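Local coordinates for type IV pilus assembly protein PilF (Thermus thermophilus HB8, PDB 5OIU) that acts as a six-subunit AAA+ motor ATPase that uses ATP to power the assembly of type IV pili, at residues S6-F11 and L57-S62; D80-Y85 and P179-I184; G125-V130 and R367-Y372; Q250-L255 and F263-A268. All blocks are in the same frame, centred on the assembly; numbering follows the deposited sequence.

Interaction 1. Residues S6-F11 and L57-S62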
loop_
_atom_site.group_PDB
_atom_site.type_symbol
_atom_site.label_atom_id
_atom_site.label_comp_id
_atom_site.label_asym_id
_atom_site.label_seq_id
_atom_site.Cartn_x
_atom_site.Cartn_y
_atom_site.Cartn_z
ATOM N N SER C 6 37.363 -36.214 -0.680
ATOM C CA SER C 6 38.644 -35.905 -0.068
ATOM C C SER C 6 39.710 -35.703 -1.123
ATOM O O SER C 6 40.617 -34.896 -0.920
ATOM C CB SER C 6 39.083 -37.000 0.915
ATOM O OG SER C 6 39.868 -36.448 1.966
ATOM N N ALA C 7 39.597 -36.388 -2.262
ATOM C CA ALA C 7 40.382 -35.988 -3.422
ATOM C C ALA C 7 40.094 -34.539 -3.790
ATOM O O ALA C 7 41.014 -33.771 -4.097
ATOM C CB ALA C 7 40.095 -36.908 -4.608
ATOM N N ALA C 8 38.821 -34.143 -3.755
ATOM C CA ALA C 8 38.490 -32.759 -4.066
ATOM C C ALA C 8 38.946 -31.825 -2.951
ATOM O O ALA C 8 39.507 -30.755 -3.223
ATOM C CB ALA C 8 36.989 -32.622 -4.320
ATOM N N GLN C 9 38.737 -32.225 -1.692
ATOM C CA GLN C 9 39.090 -31.362 -0.569
ATOM C C GLN C 9 40.582 -31.085 -0.535
ATOM O O GLN C 9 41.010 -29.975 -0.201
ATOM C CB GLN C 9 38.649 -31.999 0.742
ATOM C CG GLN C 9 38.135 -31.014 1.758
ATOM C CD GLN C 9 37.251 -31.682 2.763
ATOM O OE1 GLN C 9 36.507 -32.613 2.429
ATOM N NE2 GLN C 9 37.318 -31.221 4.008
ATOM N N LYS C 10 41.386 -32.091 -0.867
ATOM C CA LYS C 10 42.832 -31.927 -0.889
ATOM C C LYS C 10 43.255 -31.021 -2.031
ATOM O O LYS C 10 44.251 -30.291 -1.917
ATOM C CB LYS C 10 43.494 -33.304 -0.997
ATOM C CG LYS C 10 44.987 -33.282 -1.263
ATOM C CD LYS C 10 45.589 -34.680 -1.212
ATOM C CE LYS C 10 47.085 -34.642 -1.480
ATOM N NZ LYS C 10 47.394 -34.836 -2.912
ATOM N N PHE C 11 42.501 -31.038 -3.130
ATOM C CA PHE C 11 42.814 -30.157 -4.246
ATOM C C PHE C 11 42.548 -28.700 -3.882
ATOM O O PHE C 11 43.410 -27.833 -4.079
ATOM C CB PHE C 11 42.008 -30.561 -5.476
ATOM C CG PHE C 11 42.229 -29.658 -6.640
ATOM C CD1 PHE C 11 43.342 -29.827 -7.448
ATOM C CD2 PHE C 11 41.352 -28.608 -6.903
ATOM C CE1 PHE C 11 43.574 -28.986 -8.517
ATOM C CE2 PHE C 11 41.577 -27.762 -7.953
ATOM C CZ PHE C 11 42.692 -27.952 -8.768
ATOM N N LEU C 57 34.359 -32.001 -11.244
ATOM C CA LEU C 57 33.859 -30.638 -11.068
ATOM C C LEU C 57 32.913 -30.524 -9.885
ATOM O O LEU C 57 33.098 -29.666 -9.019
ATOM C CB LEU C 57 33.161 -30.154 -12.341
ATOM C CG LEU C 57 32.486 -28.783 -12.219
ATOM C CD1 LEU C 57 33.544 -27.690 -12.155
ATOM C CD2 LEU C 57 31.533 -28.525 -13.371
ATOM N N ASN C 58 31.882 -31.367 -9.831
ATOM C CA ASN C 58 30.888 -31.199 -8.776
ATOM C C ASN C 58 31.497 -31.418 -7.390
ATOM O O ASN C 58 31.197 -30.672 -6.450
ATOM C CB ASN C 58 29.701 -32.123 -9.031
ATOM C CG ASN C 58 28.843 -31.645 -10.194
ATOM O OD1 ASN C 58 28.311 -30.533 -10.171
ATOM N ND2 ASN C 58 28.728 -32.471 -11.229
ATOM N N ALA C 59 32.392 -32.402 -7.254
ATOM C CA ALA C 59 33.085 -32.605 -5.982
ATOM C C ALA C 59 33.864 -31.361 -5.568
ATOM O O ALA C 59 33.764 -30.902 -4.424
ATOM C CB ALA C 59 34.025 -33.802 -6.085
ATOM N N VAL C 60 34.656 -30.808 -6.488
ATOM C CA VAL C 60 35.425 -29.601 -6.197
ATOM C C VAL C 60 34.492 -28.449 -5.830
ATOM O O VAL C 60 34.689 -27.765 -4.813
ATOM C CB VAL C 60 36.328 -29.253 -7.395
ATOM C CG1 VAL C 60 36.731 -27.788 -7.380
ATOM C CG2 VAL C 60 37.558 -30.123 -7.374
ATOM N N ILE C 61 33.450 -28.231 -6.645
ATOM C CA ILE C 61 32.472 -27.180 -6.370
ATOM C C ILE C 61 31.765 -27.427 -5.045
ATOM O O ILE C 61 31.332 -26.485 -4.377
ATOM C CB ILE C 61 31.486 -27.075 -7.555
ATOM C CG1 ILE C 61 32.174 -26.400 -8.731
ATOM C CG2 ILE C 61 30.214 -26.291 -7.205
ATOM C CD1 ILE C 61 32.285 -24.911 -8.573
ATOM N N SER C 62 31.640 -28.684 -4.633
ATOM C CA SER C 62 30.987 -28.959 -3.359
ATOM C C SER C 62 31.864 -28.525 -2.193
ATOM O O SER C 62 31.389 -27.878 -1.255
ATOM C CB SER C 62 30.636 -30.440 -3.258
ATOM O OG SER C 62 29.505 -30.626 -2.422
#
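Ala8 is the tight point of this helix pair. Its CB sits 3.6 Å from CB of Ala59, methyl against methyl. The same CB also presses on the backbone of the other helix. Ala8 CB lies 3.6 Å from C of Ala59 and 3.7 Å from N of Val60. Small residues on both sides allow this closeness. The segment axes come within 8.3 Å and cross at -58°, so the fit is concentrated at one spot.

Away from that spot the packing is looser. Val60 has CG1 opposite its backbone N (chi1 158°). This turns CG2 to the side facing helix 6-22. There Val60 CG2 touches Ala8 CB at 4.0 Å. Val60 CG2 also approaches Phe11 CD2 at 4.1 Å, slantwise to the ring.

Both helices lie on the six-stranded antiparallel sheet of the N-terminal part of the chain. Phe11 reaches past Val60 to Val38, Ser50 and Leu52 on two neighbouring strands. Val60 also packs on Leu52. On helix 57-67, Leu57 and Ile61 face the same sheet through Val36, Glu105 and Ala107. Ala8 and Val60 are buried.

The solvent side of the pair is different. Ala59 is partly exposed, although its CB is at the tight point. Lys10 stands on the exposed surface of helix 6-22, and Asn58 on that of helix 57-67.

Interaction 2. Residues D80-Y85 and P179-I184. With ATP (adenosine-5'-triphosphate), chain Q.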
loop_
_atom_site.group_PDB
_atom_site.type_symbol
_atom_site.label_atom_id
_atom_site.label_comp_id
_atom_site.label_asym_id
_atom_site.label_seq_id
_atom_site.Cartn_x
_atom_site.Cartn_y
_atom_site.Cartn_z
ATOM N N ASP C 80 27.098 -16.286 -3.445
ATOM C CA ASP C 80 28.296 -15.657 -2.892
ATOM C C ASP C 80 28.453 -15.990 -1.427
ATOM O O ASP C 80 27.478 -16.190 -0.702
ATOM C CB ASP C 80 28.277 -14.141 -2.947
ATOM C CG ASP C 80 27.711 -13.646 -4.195
ATOM O OD1 ASP C 80 28.343 -13.974 -5.215
ATOM O OD2 ASP C 80 26.682 -12.931 -4.172
ATOM N N GLY C 81 29.696 -15.943 -0.989
ATOM C CA GLY C 81 30.007 -16.169 0.401
ATOM C C GLY C 81 31.472 -15.896 0.635
ATOM O O GLY C 81 32.297 -15.948 -0.287
ATOM N N ARG C 82 31.781 -15.596 1.883
ATOM C CA ARG C 82 33.160 -15.424 2.286
ATOM C C ARG C 82 33.674 -16.733 2.858
ATOM O O ARG C 82 32.936 -17.467 3.520
ATOM C CB ARG C 82 33.313 -14.306 3.305
ATOM C CG ARG C 82 34.639 -13.637 3.204
ATOM C CD ARG C 82 34.870 -12.739 4.362
ATOM N NE ARG C 82 34.343 -11.409 4.120
ATOM C CZ ARG C 82 34.952 -10.299 4.529
ATOM N NH1 ARG C 82 36.114 -10.382 5.166
ATOM N NH2 ARG C 82 34.413 -9.111 4.287
ATOM N N VAL C 83 34.936 -17.028 2.568
ATOM C CA VAL C 83 35.616 -18.227 3.037
ATOM C C VAL C 83 36.753 -17.775 3.937
ATOM O O VAL C 83 37.692 -17.117 3.472
ATOM C CB VAL C 83 36.158 -19.068 1.869
ATOM C CG1 VAL C 83 36.938 -20.243 2.396
ATOM C CG2 VAL C 83 35.027 -19.535 0.942
ATOM N N ARG C 84 36.684 -18.126 5.213
ATOM C CA ARG C 84 37.763 -17.783 6.139
ATOM C C ARG C 84 38.671 -19.000 6.273
ATOM O O ARG C 84 38.471 -19.868 7.124
ATOM C CB ARG C 84 37.194 -17.313 7.462
ATOM C CG ARG C 84 36.030 -16.398 7.220
ATOM C CD ARG C 84 35.471 -15.793 8.478
ATOM N NE ARG C 84 34.899 -14.471 8.213
ATOM C CZ ARG C 84 33.717 -14.278 7.634
ATOM N NH1 ARG C 84 33.000 -15.327 7.249
ATOM N NH2 ARG C 84 33.259 -13.045 7.440
ATOM N N TYR C 85 39.683 -19.046 5.404
ATOM C CA TYR C 85 40.600 -20.174 5.277
ATOM C C TYR C 85 41.715 -20.084 6.315
ATOM O O TYR C 85 42.515 -19.138 6.310
ATOM C CB TYR C 85 41.179 -20.187 3.866
ATOM C CG TYR C 85 41.917 -21.438 3.491
ATOM C CD1 TYR C 85 41.235 -22.549 3.035
ATOM C CD2 TYR C 85 43.297 -21.502 3.578
ATOM C CE1 TYR C 85 41.904 -23.688 2.681
ATOM C CE2 TYR C 85 43.970 -22.633 3.230
ATOM C CZ TYR C 85 43.267 -23.729 2.782
ATOM O OH TYR C 85 43.943 -24.872 2.424
ATOM N N PRO C 179 30.357 -14.728 11.336
ATOM C CA PRO C 179 30.876 -15.282 12.583
ATOM C C PRO C 179 31.513 -14.175 13.419
ATOM O O PRO C 179 31.443 -13.016 13.028
ATOM C CB PRO C 179 31.924 -16.279 12.087
ATOM C CG PRO C 179 32.510 -15.581 10.855
ATOM C CD PRO C 179 31.404 -14.674 10.295
ATOM N N VAL C 180 32.129 -14.511 14.548
ATOM C CA VAL C 180 33.017 -13.556 15.202
ATOM C C VAL C 180 34.313 -13.484 14.403
ATOM O O VAL C 180 34.994 -14.501 14.214
ATOM C CB VAL C 180 33.287 -13.960 16.657
ATOM C CG1 VAL C 180 34.460 -13.185 17.203
ATOM C CG2 VAL C 180 32.067 -13.703 17.509
ATOM N N GLU C 181 34.693 -12.285 14.003
ATOM C CA GLU C 181 35.910 -12.070 13.190
ATOM C C GLU C 181 37.040 -11.540 14.068
ATOM O O GLU C 181 37.910 -12.287 14.442
ATOM C CB GLU C 181 35.634 -10.998 12.141
ATOM C CG GLU C 181 34.779 -11.442 10.981
ATOM C CD GLU C 181 34.279 -10.295 10.124
ATOM O OE1 GLU C 181 35.052 -9.783 9.341
ATOM O OE2 GLU C 181 33.129 -9.925 10.253
ATOM N N TYR C 182 37.039 -10.273 14.342
ATOM C CA TYR C 182 38.072 -9.681 15.159
ATOM C C TYR C 182 37.824 -9.971 16.636
ATOM O O TYR C 182 36.704 -10.277 17.058
ATOM C CB TYR C 182 38.128 -8.170 14.921
ATOM C CG TYR C 182 38.155 -7.766 13.454
ATOM C CD1 TYR C 182 36.982 -7.700 12.701
ATOM C CD2 TYR C 182 39.356 -7.427 12.826
ATOM C CE1 TYR C 182 37.008 -7.325 11.352
ATOM C CE2 TYR C 182 39.396 -7.046 11.476
ATOM C CZ TYR C 182 38.223 -6.999 10.744
ATOM O OH TYR C 182 38.265 -6.623 9.406
ATOM N N GLU C 183 38.906 -9.884 17.418
ATOM C CA GLU C 183 38.884 -9.921 18.881
ATOM C C GLU C 183 39.299 -8.546 19.390
ATOM O O GLU C 183 40.437 -8.120 19.170
ATOM C CB GLU C 183 39.834 -10.983 19.423
ATOM C CG GLU C 183 39.727 -12.316 18.734
ATOM C CD GLU C 183 38.811 -13.261 19.482
ATOM O OE1 GLU C 183 39.295 -14.341 19.905
ATOM O OE2 GLU C 183 37.618 -12.913 19.660
ATOM N N ILE C 184 38.383 -7.860 20.054
ATOM C CA ILE C 184 38.675 -6.608 20.751
ATOM C C ILE C 184 38.811 -6.916 22.240
ATOM O O ILE C 184 37.935 -7.596 22.802
ATOM C CB ILE C 184 37.583 -5.538 20.518
ATOM C CG1 ILE C 184 37.573 -5.016 19.075
ATOM C CG2 ILE C 184 37.778 -4.353 21.462
ATOM C CD1 ILE C 184 36.984 -3.577 18.923
HETATM P PG ATP Q . 30.575 -8.502 4.805
HETATM O O1G ATP Q . 29.557 -8.047 3.765
HETATM O O2G ATP Q . 30.038 -8.532 6.221
HETATM O O3G ATP Q . 31.318 -9.765 4.454
HETATM P PB ATP Q . 31.818 -5.988 5.445
HETATM O O1B ATP Q . 30.817 -5.109 4.741
HETATM O O2B ATP Q . 31.778 -6.171 6.944
HETATM O O3B ATP Q . 31.804 -7.446 4.766
HETATM P PA ATP Q . 34.572 -5.823 6.005
HETATM O O1A ATP Q . 34.825 -4.982 7.227
HETATM O O2A ATP Q . 34.542 -7.325 6.159
HETATM O O3A ATP Q . 33.282 -5.406 5.138
HETATM O "O5'" ATP Q . 35.769 -5.408 5.022
HETATM C "C5'" ATP Q . 35.946 -6.011 3.742
HETATM C "C4'" ATP Q . 37.389 -5.744 3.332
HETATM O "O4'" ATP Q . 37.613 -4.343 3.138
HETATM C "C3'" ATP Q . 38.328 -6.207 4.428
HETATM O "O3'" ATP Q . 39.408 -6.857 3.730
HETATM C "C2'" ATP Q . 38.715 -4.910 5.135
HETATM O "O2'" ATP Q . 39.986 -4.954 5.811
HETATM C "C1'" ATP Q . 38.631 -3.871 4.014
HETATM N N9 ATP Q . 38.236 -2.530 4.489
HETATM C C8 ATP Q . 37.159 -2.274 5.264
HETATM N N7 ATP Q . 37.053 -0.944 5.522
HETATM C C5 ATP Q . 38.078 -0.324 4.916
HETATM C C6 ATP Q . 38.547 1.075 4.798
HETATM N N6 ATP Q . 37.887 2.095 5.404
HETATM N N1 ATP Q . 39.656 1.303 4.064
HETATM C C2 ATP Q . 40.313 0.292 3.459
HETATM N N3 ATP Q . 39.943 -1.004 3.522
HETATM C C4 ATP Q . 38.852 -1.374 4.226
#
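Arg84 and Pro179 meet by packing over a face. The proline CD lies 3.4 Å above one face of the Arg84 guanidinium, offset toward its rim. CD of Arg82 covers the opposite face of the Arg84 guanidinium in the same way, 3.5 Å from the plane. The flat group is thus held between a proline ring and a neighbouring arginine chain. Arg84 gets there with its CG opposite the carbonyl carbon (chi1 -42°) and its chain stretched out as far as NE. Pro179 follows a cis peptide bond.

The second kind of interaction is charge alone. Glu181 OE1 is 4.2 Å from Arg84 NH2 and 4.3 Å from Arg82 NH1. Both are beyond salt-bridge range. The oxygen lies well out of the Arg82 guanidinium plane, where no N-H points at it, and the carboxylate is tilted 61° from the Arg84 guanidinium. An alanine in place of Arg84 would probably bare this side of the Pro179 ring and leave Glu181 with one positive neighbour fewer.

Strand 79-87 is an outermost strand of the N-terminal sheet within this chain. The loop 179-184 follows strand 173-177 of the P-loop NTPase sheet. The contact joins these two parts of the chain beside the nucleotide.

Hydrogen bonding centres on ATP. Arg82 NH2 makes weak, bent hydrogen bonds to ATP O2A at 2.6 Å and ATP O3G at 3.2 Å. Its NH1 is salt-bridged to Asp93. Glu181 touches Ser156 of the Walker A motif, and its side chain lies about 4 Å from the magnesium ion.

Interaction 3. Residues G125-V130 and R367-Y372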
loop_
_atom_site.group_PDB
_atom_site.type_symbol
_atom_site.label_atom_id
_atom_site.label_comp_id
_atom_site.label_asym_id
_atom_site.label_seq_id
_atom_site.Cartn_x
_atom_site.Cartn_y
_atom_site.Cartn_z
ATOM N N GLY C 125 38.553 7.626 7.269
ATOM C CA GLY C 125 38.379 8.307 6.003
ATOM C C GLY C 125 37.243 9.311 5.918
ATOM O O GLY C 125 36.889 9.712 4.804
ATOM N N PHE C 126 36.665 9.746 7.045
ATOM C CA PHE C 126 35.497 10.620 7.004
ATOM C C PHE C 126 35.868 12.020 6.546
ATOM O O PHE C 126 36.927 12.544 6.904
ATOM C CB PHE C 126 34.839 10.705 8.379
ATOM C CG PHE C 126 33.913 9.585 8.659
ATOM C CD1 PHE C 126 32.619 9.606 8.181
ATOM C CD2 PHE C 126 34.337 8.494 9.380
ATOM C CE1 PHE C 126 31.758 8.560 8.428
ATOM C CE2 PHE C 126 33.483 7.441 9.637
ATOM C CZ PHE C 126 32.192 7.472 9.168
ATOM N N ALA C 127 34.984 12.639 5.762
ATOM C CA ALA C 127 35.175 14.039 5.420
ATOM C C ALA C 127 35.078 14.872 6.693
ATOM O O ALA C 127 34.372 14.487 7.627
ATOM C CB ALA C 127 34.138 14.501 4.407
ATOM N N PRO C 128 35.797 15.999 6.774
ATOM C CA PRO C 128 35.894 16.702 8.068
ATOM C C PRO C 128 34.554 17.010 8.705
ATOM O O PRO C 128 34.351 16.674 9.881
ATOM C CB PRO C 128 36.674 17.969 7.705
ATOM C CG PRO C 128 37.536 17.541 6.619
ATOM C CD PRO C 128 36.711 16.588 5.784
ATOM N N GLY C 129 33.618 17.603 7.963
ATOM C CA GLY C 129 32.356 17.984 8.575
ATOM C C GLY C 129 31.508 16.790 8.960
ATOM O O GLY C 129 30.920 16.753 10.049
ATOM N N VAL C 130 31.434 15.795 8.073
ATOM C CA VAL C 130 30.636 14.606 8.345
ATOM C C VAL C 130 31.169 13.872 9.564
ATOM O O VAL C 130 30.398 13.300 10.342
ATOM C CB VAL C 130 30.623 13.717 7.088
ATOM C CG1 VAL C 130 29.682 12.523 7.265
ATOM C CG2 VAL C 130 30.235 14.567 5.889
ATOM N N ARG C 367 28.018 9.958 -3.521
ATOM C CA ARG C 367 28.685 10.466 -4.711
ATOM C C ARG C 367 29.263 11.851 -4.461
ATOM O O ARG C 367 30.361 12.174 -4.940
ATOM C CB ARG C 367 27.705 10.479 -5.874
ATOM C CG ARG C 367 28.297 10.931 -7.180
ATOM C CD ARG C 367 27.187 11.097 -8.180
ATOM N NE ARG C 367 26.891 9.857 -8.880
ATOM C CZ ARG C 367 25.684 9.524 -9.335
ATOM N NH1 ARG C 367 24.644 10.344 -9.145
ATOM N NH2 ARG C 367 25.520 8.371 -9.982
ATOM N N GLU C 368 28.548 12.676 -3.690
ATOM C CA GLU C 368 29.110 13.945 -3.244
ATOM C C GLU C 368 30.372 13.717 -2.413
ATOM O O GLU C 368 31.417 14.329 -2.665
ATOM C CB GLU C 368 28.058 14.725 -2.456
ATOM C CG GLU C 368 27.031 15.462 -3.329
ATOM C CD GLU C 368 25.728 15.728 -2.592
ATOM O OE1 GLU C 368 25.693 15.507 -1.368
ATOM O OE2 GLU C 368 24.731 16.152 -3.222
ATOM N N ASP C 369 30.298 12.821 -1.428
ATOM C CA ASP C 369 31.480 12.480 -0.644
ATOM C C ASP C 369 32.576 11.919 -1.541
ATOM O O ASP C 369 33.750 12.304 -1.432
ATOM C CB ASP C 369 31.109 11.480 0.461
ATOM C CG ASP C 369 32.208 11.330 1.525
ATOM O OD1 ASP C 369 32.393 12.275 2.339
ATOM O OD2 ASP C 369 32.872 10.260 1.563
ATOM N N GLY C 370 32.210 11.004 -2.439
ATOM C CA GLY C 370 33.202 10.430 -3.327
ATOM C C GLY C 370 33.853 11.487 -4.188
ATOM O O GLY C 370 35.068 11.477 -4.384
ATOM N N LEU C 371 33.061 12.432 -4.690
ATOM C CA LEU C 371 33.625 13.463 -5.554
ATOM C C LEU C 371 34.621 14.316 -4.784
ATOM O O LEU C 371 35.744 14.559 -5.242
ATOM C CB LEU C 371 32.516 14.332 -6.149
ATOM C CG LEU C 371 33.073 15.510 -6.951
ATOM C CD1 LEU C 371 33.862 14.994 -8.130
ATOM C CD2 LEU C 371 32.002 16.481 -7.413
ATOM N N TYR C 372 34.220 14.754 -3.590
ATOM C CA TYR C 372 35.085 15.536 -2.715
ATOM C C TYR C 372 36.454 14.874 -2.549
ATOM O O TYR C 372 37.490 15.505 -2.780
ATOM C CB TYR C 372 34.373 15.734 -1.368
ATOM C CG TYR C 372 35.276 16.181 -0.236
ATOM C CD1 TYR C 372 35.669 17.518 -0.111
ATOM C CD2 TYR C 372 35.743 15.272 0.714
ATOM C CE1 TYR C 372 36.510 17.934 0.931
ATOM C CE2 TYR C 372 36.582 15.678 1.758
ATOM C CZ TYR C 372 36.960 17.009 1.859
ATOM O OH TYR C 372 37.785 17.421 2.881
HETATM O O HOH W 1 32.893 11.131 4.625
#
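Asp369 and Tyr372 both swing CG to the side opposite the backbone N (chi1 -166° and 164°). This sends the two side chains off one face of helix 366-374 toward Ala127 and Pro128. The tyrosine ring slants past both residues. Tyr372 CE2 lies 3.8 Å from CB of Ala127. The hydroxyl end runs on to the proline ring, with Tyr372 OH 3.2 Å from Pro128 CD. An alanine at Tyr372 would probably open a gap beside Ala127 and leave the Pro128 ring without its partner in this contact.

Asp369 works through water. The backbone N of Ala127 donates to the water O at 2.8 Å. The water O in turn donates to Asp369 OD1 at 2.6 Å. Asp369 OD1 also rests 3.5 Å from Ala127 CB. The other oxygen, OD2, is held by a salt bridge to Lys373 and a hydrogen bond from His332 N.

The joined parts are far apart in sequence. Ala127 lies in the loop that leads into helix 128-138. Helix 366-374 meets it there, and strand 328-336, an outermost strand of the mixed sheet within this chain, runs close by with Ile331 against Asp369 and Leu334 against Val130.

Interaction 4. Residues Q250-L255 and F263-A268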
loop_
_atom_site.group_PDB
_atom_site.type_symbol
_atom_site.label_atom_id
_atom_site.label_comp_id
_atom_site.label_asym_id
_atom_site.label_seq_id
_atom_site.Cartn_x
_atom_site.Cartn_y
_atom_site.Cartn_z
ATOM N N GLN C 250 17.222 4.022 2.610
ATOM C CA GLN C 250 16.644 2.708 2.366
ATOM C C GLN C 250 16.606 1.855 3.633
ATOM O O GLN C 250 15.716 1.013 3.795
ATOM C CB GLN C 250 17.444 2.015 1.257
ATOM C CG GLN C 250 16.650 1.087 0.347
ATOM C CD GLN C 250 15.694 1.829 -0.569
ATOM O OE1 GLN C 250 16.117 2.688 -1.355
ATOM N NE2 GLN C 250 14.392 1.495 -0.481
ATOM N N ALA C 251 17.551 2.061 4.548
ATOM C CA ALA C 251 17.551 1.261 5.769
ATOM C C ALA C 251 16.255 1.438 6.560
ATOM O O ALA C 251 15.738 0.476 7.135
ATOM C CB ALA C 251 18.763 1.624 6.620
ATOM N N ILE C 252 15.720 2.661 6.603
ATOM C CA ILE C 252 14.450 2.906 7.281
ATOM C C ILE C 252 13.353 2.065 6.648
ATOM O O ILE C 252 12.586 1.385 7.337
ATOM C CB ILE C 252 14.095 4.406 7.231
ATOM C CG1 ILE C 252 15.136 5.244 7.959
ATOM C CG2 ILE C 252 12.705 4.655 7.798
ATOM C CD1 ILE C 252 15.040 6.690 7.645
ATOM N N THR C 253 13.257 2.117 5.319
ATOM C CA THR C 253 12.259 1.330 4.611
ATOM C C THR C 253 12.437 -0.152 4.882
ATOM O O THR C 253 11.456 -0.880 5.066
ATOM C CB THR C 253 12.344 1.616 3.117
ATOM O OG1 THR C 253 12.065 3.001 2.904
ATOM C CG2 THR C 253 11.333 0.774 2.356
ATOM N N ARG C 254 13.683 -0.613 4.946
ATOM C CA ARG C 254 13.929 -2.039 5.124
ATOM C C ARG C 254 13.520 -2.521 6.524
ATOM O O ARG C 254 13.069 -3.665 6.686
ATOM C CB ARG C 254 15.394 -2.331 4.842
ATOM C CG ARG C 254 15.700 -3.778 4.898
ATOM C CD ARG C 254 14.953 -4.517 3.800
ATOM N NE ARG C 254 14.868 -5.953 4.046
ATOM C CZ ARG C 254 15.922 -6.759 4.218
ATOM N NH1 ARG C 254 17.182 -6.288 4.185
ATOM N NH2 ARG C 254 15.715 -8.056 4.432
ATOM N N LEU C 255 13.691 -1.682 7.554
ATOM C CA LEU C 255 13.188 -2.043 8.885
ATOM C C LEU C 255 11.670 -2.136 8.876
ATOM O O LEU C 255 11.085 -3.046 9.482
ATOM C CB LEU C 255 13.637 -1.022 9.942
ATOM C CG LEU C 255 15.067 -1.081 10.484
ATOM C CD1 LEU C 255 15.380 0.133 11.339
ATOM C CD2 LEU C 255 15.256 -2.354 11.276
ATOM N N PHE C 263 6.405 3.655 14.325
ATOM C CA PHE C 263 6.573 4.494 15.505
ATOM C C PHE C 263 7.747 4.011 16.348
ATOM O O PHE C 263 8.490 4.832 16.896
ATOM C CB PHE C 263 5.260 4.598 16.315
ATOM C CG PHE C 263 4.782 3.309 16.962
ATOM C CD1 PHE C 263 5.338 2.852 18.151
ATOM C CD2 PHE C 263 3.710 2.620 16.436
ATOM C CE1 PHE C 263 4.869 1.689 18.771
ATOM C CE2 PHE C 263 3.238 1.463 17.043
ATOM C CZ PHE C 263 3.820 0.997 18.223
ATOM N N ASN C 264 7.972 2.697 16.409
ATOM C CA ASN C 264 9.171 2.199 17.074
ATOM C C ASN C 264 10.442 2.537 16.286
ATOM O O ASN C 264 11.486 2.797 16.890
ATOM C CB ASN C 264 9.034 0.693 17.330
ATOM C CG ASN C 264 8.140 0.379 18.555
ATOM O OD1 ASN C 264 7.843 1.266 19.368
ATOM N ND2 ASN C 264 7.725 -0.876 18.689
ATOM N N ILE C 265 10.375 2.584 14.950
ATOM C CA ILE C 265 11.534 3.027 14.175
ATOM C C ILE C 265 11.835 4.491 14.465
ATOM O O ILE C 265 12.990 4.878 14.676
ATOM C CB ILE C 265 11.296 2.789 12.671
ATOM C CG1 ILE C 265 11.015 1.314 12.397
ATOM C CG2 ILE C 265 12.455 3.270 11.851
ATOM C CD1 ILE C 265 10.774 0.986 10.925
ATOM N N SER C 266 10.796 5.322 14.498
ATOM C CA SER C 266 10.996 6.751 14.714
ATOM C C SER C 266 11.605 7.028 16.086
ATOM O O SER C 266 12.459 7.910 16.232
ATOM C CB SER C 266 9.666 7.494 14.557
ATOM O OG SER C 266 9.890 8.895 14.532
ATOM N N ALA C 267 11.191 6.269 17.095
ATOM C CA ALA C 267 11.621 6.521 18.461
ATOM C C ALA C 267 13.053 6.067 18.752
ATOM O O ALA C 267 13.657 6.569 19.702
ATOM C CB ALA C 267 10.653 5.837 19.432
ATOM N N ALA C 268 13.611 5.141 17.968
ATOM C CA ALA C 268 14.839 4.431 18.332
ATOM C C ALA C 268 16.015 4.721 17.416
ATOM O O ALA C 268 17.163 4.766 17.882
ATOM C CB ALA C 268 14.593 2.915 18.346
#
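Ile252, Leu255 and Ile265 make this contact with no ring, amide or carboxylate side chain among them. The only flat groups they offer are their own peptide groups. Two of these have a methyl near them: CD1 of Ile265 is 4.0 Å from O of Ile252 and 3.8 Å from C of Leu255.

The two helices belong to a beta-alpha-beta crossover in the P-loop NTPase core. Strand 238-243 leads into helix 248-257. A short loop follows, then helix 262-268 and strand 269-281. The two strands are parallel, with strand 143-148 between them in the sheet. The contact closes the bend between the successive helices.

Ile265 does most of the reaching. Its CG1 stands opposite the carbonyl carbon (chi1 -58°), and the chain then extends to CD1 (chi2 -180°). The terminal methyl is thus carried across to the other helix. Ile265 CG2, the branch methyl, takes another course and meets Ile252 CG2 at 4.3 Å. That pair is looser.

All three residues are buried, and the apolar cluster continues beyond them. Ile345 of helix 339-347 packs on both Ile252 and Ile265. Ile354 of helix 351-360 covers Ile252 as well. Val260, in the linking loop, touches Leu255 and Ile265. The outer side of helix 262-268 faces the second subunit, where Ala267 packs on Arg254 of that other chain.

The closest approach of the two segments is that of Ile265 CD1 to Leu255 CB, at 3.6 Å.

In the fold
Interaction 4 is fully buried, interactions 1 and 3 are partly buried, and interaction 2 lies at the surface beside the nucleotide. Interactions 1 and 4 are both purely apolar helix pairs, but their centres are about 44 Å apart. One lies on the N-terminal sheet, the other in the P-loop core. Interactions 1 and 2 share the N-terminal sheet region, since helix 57-67 and strand 79-87 follow each other in the chain. Interaction 2 relies on nearby charges, a guanidinium packed face-on against proline, and weak bonds to ATP. Interaction 3 mixes apolar packing with a water bridge. Its segments enclose those of interaction 4 in sequence. Interactions 2 and 4 both touch the second subunit.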